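Long-range contacts in 2-keto-3-deoxy-D-arabinonate dehydratase (Sulfolobus solfataricus, PDB 2Q18), which catalyses the dehydration of 2-dehydro-3-deoxy-D-arabinonate to 2,5-dioxopentanoate in a pentose oxidation pathway, with magnesium or calcium as cofactor: residues A[64-69]-A[127-132]; A[187-192]-A[282-287]. All blocks are in the same frame, centred on the assembly; numbering follows the deposited sequence.

Contact 1 (A[64-69]-A[127-132]); sequences DIRITK and HGEAIA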
# COMPACT_ATOMS: atom_id res chain seq x y z
N ASP A 64 10.01 -13.12 22.53
CA ASP A 64 9.39 -11.94 21.93
C ASP A 64 8.12 -12.23 21.11
O ASP A 64 7.63 -11.36 20.39
CB ASP A 64 10.41 -11.14 21.11
CG ASP A 64 11.06 -11.95 20.01
OD1 ASP A 64 10.88 -13.19 19.98
OD2 ASP A 64 11.76 -11.35 19.17
N ILE A 65 7.58 -13.45 21.24
CA ILE A 65 6.31 -13.80 20.59
C ILE A 65 5.19 -14.03 21.61
O ILE A 65 5.41 -14.62 22.67
CB ILE A 65 6.43 -15.01 19.61
CG1 ILE A 65 6.67 -16.33 20.36
CG2 ILE A 65 7.51 -14.75 18.55
CD1 ILE A 65 6.58 -17.58 19.49
N ARG A 66 3.99 -13.56 21.27
CA ARG A 66 2.82 -13.74 22.12
C ARG A 66 1.63 -14.20 21.29
O ARG A 66 1.29 -13.58 20.27
CB ARG A 66 2.50 -12.43 22.84
CG ARG A 66 1.33 -12.53 23.82
CD ARG A 66 1.04 -11.21 24.52
NE ARG A 66 0.64 -10.13 23.60
CZ ARG A 66 -0.57 -10.00 23.07
NH1 ARG A 66 -1.53 -10.88 23.32
NH2 ARG A 66 -0.83 -8.98 22.26
N ILE A 67 0.99 -15.28 21.73
CA ILE A 67 -0.20 -15.80 21.05
C ILE A 67 -1.34 -14.77 21.13
O ILE A 67 -1.43 -14.00 22.08
CB ILE A 67 -0.62 -17.20 21.60
CG1 ILE A 67 -1.61 -17.89 20.66
CG2 ILE A 67 -1.14 -17.10 23.06
CD1 ILE A 67 -1.83 -19.38 20.94
N THR A 68 -2.17 -14.73 20.09
CA THR A 68 -3.27 -13.77 20.03
C THR A 68 -4.46 -14.39 19.29
O THR A 68 -4.53 -15.62 19.15
CB THR A 68 -2.81 -12.40 19.43
OG1 THR A 68 -3.87 -11.44 19.53
CG2 THR A 68 -2.34 -12.54 17.97
N LYS A 69 -5.41 -13.56 18.85
CA LYS A 69 -6.48 -14.02 17.96
C LYS A 69 -5.84 -14.70 16.75
O LYS A 69 -4.92 -14.14 16.16
CB LYS A 69 -7.33 -12.84 17.48
CG LYS A 69 -8.17 -12.17 18.55
CD LYS A 69 -8.84 -10.90 18.01
CE LYS A 69 -7.86 -9.73 17.96
NZ LYS A 69 -8.53 -8.44 17.79
N HIS A 127 -6.66 -15.64 23.11
CA HIS A 127 -6.08 -16.42 24.21
C HIS A 127 -5.07 -15.59 24.99
O HIS A 127 -4.15 -15.00 24.41
CB HIS A 127 -5.43 -17.67 23.63
CG HIS A 127 -5.02 -18.68 24.66
ND1 HIS A 127 -5.91 -19.31 25.49
CD2 HIS A 127 -3.80 -19.19 24.96
CE1 HIS A 127 -5.27 -20.16 26.27
NE2 HIS A 127 -3.98 -20.11 25.97
N GLY A 128 -5.26 -15.52 26.31
CA GLY A 128 -4.31 -14.83 27.19
C GLY A 128 -4.53 -13.34 27.32
O GLY A 128 -3.83 -12.67 28.08
N GLU A 129 -5.50 -12.81 26.58
CA GLU A 129 -5.81 -11.39 26.62
C GLU A 129 -7.08 -11.19 27.43
O GLU A 129 -7.84 -12.14 27.63
CB GLU A 129 -5.96 -10.83 25.20
CG GLU A 129 -4.76 -11.16 24.29
CD GLU A 129 -4.93 -10.72 22.84
OE1 GLU A 129 -6.09 -10.50 22.39
OE2 GLU A 129 -3.90 -10.61 22.13
N ALA A 130 -7.32 -9.98 27.90
CA ALA A 130 -8.44 -9.71 28.80
C ALA A 130 -9.76 -9.46 28.08
O ALA A 130 -9.83 -8.65 27.14
CB ALA A 130 -8.11 -8.54 29.72
N ILE A 131 -10.81 -10.16 28.52
CA ILE A 131 -12.19 -9.79 28.20
C ILE A 131 -12.63 -8.72 29.19
O ILE A 131 -11.95 -8.48 30.20
CB ILE A 131 -13.16 -11.01 28.22
CG1 ILE A 131 -13.10 -11.75 29.57
CG2 ILE A 131 -12.86 -11.95 27.06
CD1 ILE A 131 -14.21 -12.79 29.77
N ALA A 132 -13.74 -8.05 28.90
CA ALA A 132 -14.16 -6.92 29.72
C ALA A 132 -15.59 -7.05 30.24
O ALA A 132 -16.42 -7.72 29.63
CB ALA A 132 -13.96 -5.60 28.97
O HOH W 1 -1.74 -13.84 24.82
O HOH W 2 -3.11 -8.02 20.76
O HOH W 3 -6.70 -16.83 20.50
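A salt bridge between the partly exposed Arg66 and Glu129, extended by a hydroxyl, with three waters bridging the two segments, joins strand 65-67 and the residues just after it to the loop that leads into strand 131-133. Strand 65-67 pairs with the N-terminal strand 2-8, so the contact joins the sheet region around strand 2-8 to that loop. Arg66 NH1 gives Glu129 OE2 a nearly straight bond of 2.7 Å (N-H...O 176°). The carboxylate uses its anti lone pair, and the guanidinium and carboxylate planes are 44° apart. The bend at chi3 brings the guanidinium edge round to the acid. Thr68 OG1 donates to the same OE2 at 2.7 Å, from the syn side and 33° out of the carboxylate plane. One water links Arg66 NH2 to OE2, and a second joins the carbonyls of Ile67 and His127. A third lies between Thr68 O and His127 N. Ile67 CG2 meets the His127 ring edge at CD2, 3.9 Å away. His127 NE2 is hydrogen-bonded to Leu57 O, and ND1 to Ile283 N. Glu129 OE1 accepts from Gly126 N. With donors at both oxygens and the arginine beside it, Glu129 probably stays ionised.

Contact 2 (A[187-192]-A[282-287]); sequences CCAFGP and LITPVK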
# COMPACT_ATOMS: atom_id res chain seq x y z
N CYS A 187 -15.75 -7.50 24.34
CA CYS A 187 -17.02 -8.23 24.51
C CYS A 187 -16.94 -9.67 24.01
O CYS A 187 -17.88 -10.46 24.18
CB CYS A 187 -18.14 -7.51 23.77
SG CYS A 187 -17.96 -7.54 21.95
N CYS A 188 -15.81 -10.01 23.40
CA CYS A 188 -15.71 -11.23 22.63
C CYS A 188 -14.28 -11.79 22.64
O CYS A 188 -13.33 -11.04 22.45
CB CYS A 188 -16.12 -10.90 21.18
SG CYS A 188 -16.17 -12.29 20.11
N ALA A 189 -14.15 -13.10 22.85
CA ALA A 189 -12.84 -13.77 22.80
C ALA A 189 -12.92 -15.06 22.02
O ALA A 189 -13.93 -15.76 22.09
CB ALA A 189 -12.33 -14.04 24.21
N PHE A 190 -11.86 -15.40 21.30
CA PHE A 190 -11.84 -16.67 20.56
C PHE A 190 -10.44 -17.23 20.33
O PHE A 190 -9.45 -16.51 20.36
CB PHE A 190 -12.62 -16.56 19.23
CG PHE A 190 -11.93 -15.73 18.17
CD1 PHE A 190 -11.16 -16.35 17.18
CD2 PHE A 190 -12.07 -14.35 18.15
CE1 PHE A 190 -10.53 -15.59 16.19
CE2 PHE A 190 -11.44 -13.58 17.17
CZ PHE A 190 -10.66 -14.21 16.19
N GLY A 191 -10.39 -18.54 20.10
CA GLY A 191 -9.15 -19.26 19.92
C GLY A 191 -9.09 -20.47 20.84
O GLY A 191 -10.13 -21.02 21.20
N PRO A 192 -7.87 -20.89 21.23
CA PRO A 192 -6.58 -20.30 20.85
C PRO A 192 -6.17 -20.64 19.41
O PRO A 192 -5.22 -20.05 18.89
CB PRO A 192 -5.59 -20.92 21.84
CG PRO A 192 -6.23 -22.18 22.31
CD PRO A 192 -7.71 -22.04 22.14
N LEU A 282 -9.45 -22.09 25.77
CA LEU A 282 -9.31 -20.65 25.65
C LEU A 282 -9.32 -20.03 27.05
O LEU A 282 -10.25 -20.27 27.82
CB LEU A 282 -10.46 -20.07 24.81
CG LEU A 282 -10.57 -18.55 24.68
CD1 LEU A 282 -9.44 -17.98 23.83
CD2 LEU A 282 -11.93 -18.16 24.09
N ILE A 283 -8.29 -19.24 27.36
CA ILE A 283 -8.13 -18.67 28.69
C ILE A 283 -8.01 -17.15 28.62
O ILE A 283 -7.12 -16.61 27.96
CB ILE A 283 -6.89 -19.26 29.42
CG1 ILE A 283 -7.02 -20.78 29.57
CG2 ILE A 283 -6.69 -18.59 30.79
CD1 ILE A 283 -5.70 -21.50 29.87
N THR A 284 -8.91 -16.45 29.31
CA THR A 284 -8.89 -15.00 29.33
C THR A 284 -9.12 -14.43 30.73
O THR A 284 -10.12 -14.75 31.38
CB THR A 284 -9.97 -14.39 28.38
OG1 THR A 284 -11.27 -14.76 28.84
CG2 THR A 284 -9.78 -14.85 26.93
N PRO A 285 -8.18 -13.58 31.20
CA PRO A 285 -8.45 -12.79 32.40
C PRO A 285 -9.56 -11.77 32.15
O PRO A 285 -9.89 -11.48 30.99
CB PRO A 285 -7.12 -12.07 32.68
CG PRO A 285 -6.39 -12.10 31.38
CD PRO A 285 -6.82 -13.35 30.67
N VAL A 286 -10.13 -11.24 33.23
CA VAL A 286 -11.26 -10.32 33.14
C VAL A 286 -10.84 -8.96 33.68
O VAL A 286 -10.17 -8.86 34.71
CB VAL A 286 -12.48 -10.85 33.93
CG1 VAL A 286 -13.64 -9.86 33.89
CG2 VAL A 286 -12.92 -12.20 33.40
N LYS A 287 -11.23 -7.91 32.96
CA LYS A 287 -11.04 -6.55 33.41
C LYS A 287 -12.40 -5.86 33.53
O LYS A 287 -13.17 -5.82 32.56
CB LYS A 287 -10.12 -5.79 32.44
CG LYS A 287 -10.03 -4.28 32.67
CD LYS A 287 -9.18 -3.94 33.89
CE LYS A 287 -9.29 -2.47 34.26
NZ LYS A 287 -8.54 -2.17 35.52
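The two methyls of Leu282 lie over the faces of two successive peptide groups of strand 188-191. CD1 stands almost directly above the carbonyl carbon of Phe190, 3.7 Å from that C atom. CD2 sits over the preceding peptide, 3.7 Å from Ala189 O. The Phe190 side chain starts away from strand 282-287, and its ring packs on Pro70, Pro73 and Met162. Leu282 CG is anti to the backbone N (chi1 174°), which directs the fork of the side chain across to the other strand. Its CB approaches Gly191 O at 3.7 Å. Beyond lies the cis peptide before Pro192, where the chain turns a corner; Pro192 CD packs 4.3 Å from Leu282 CB. Further along, two small groups meet, Ala189 CB and Thr284 CG2, at 3.8 Å. Ile131, in strand 131-133 next to strand 280-288, touches both residues. The strand axes come within 7.3 Å and run at 146°, roughly antiparallel but facing each other from different sheets. The backbone of 188-191 pairs instead with Val125 and with strand 156-167. The chemistry is apolar, so the two layers meet here by close packing of methyls on peptide faces and small side chains.

Overall arrangement
Contact 1 closes along the chain before contact 2 opens, and their centres are 8 Å apart. They meet where strands 131-133 and 280-288 run side by side in one sheet. Gly128 N lies 2.7 Å from Ile283 O, and Ile131 O lies 2.9 Å from Lys287 N; both are probable backbone hydrogen bonds. The 127-132 segment thus belongs to both neighbourhoods: one end reaches the N-terminal part of the chain, the other the core between the layers. Contact 2 is nearer the metal site. The side chain of Ala189 is about 9 Å from that of magnesium ligand Asp164, and the side chain of Leu282 is about 9 Å from that of ligand Glu145. Contact 1 lies away from the annotated sites.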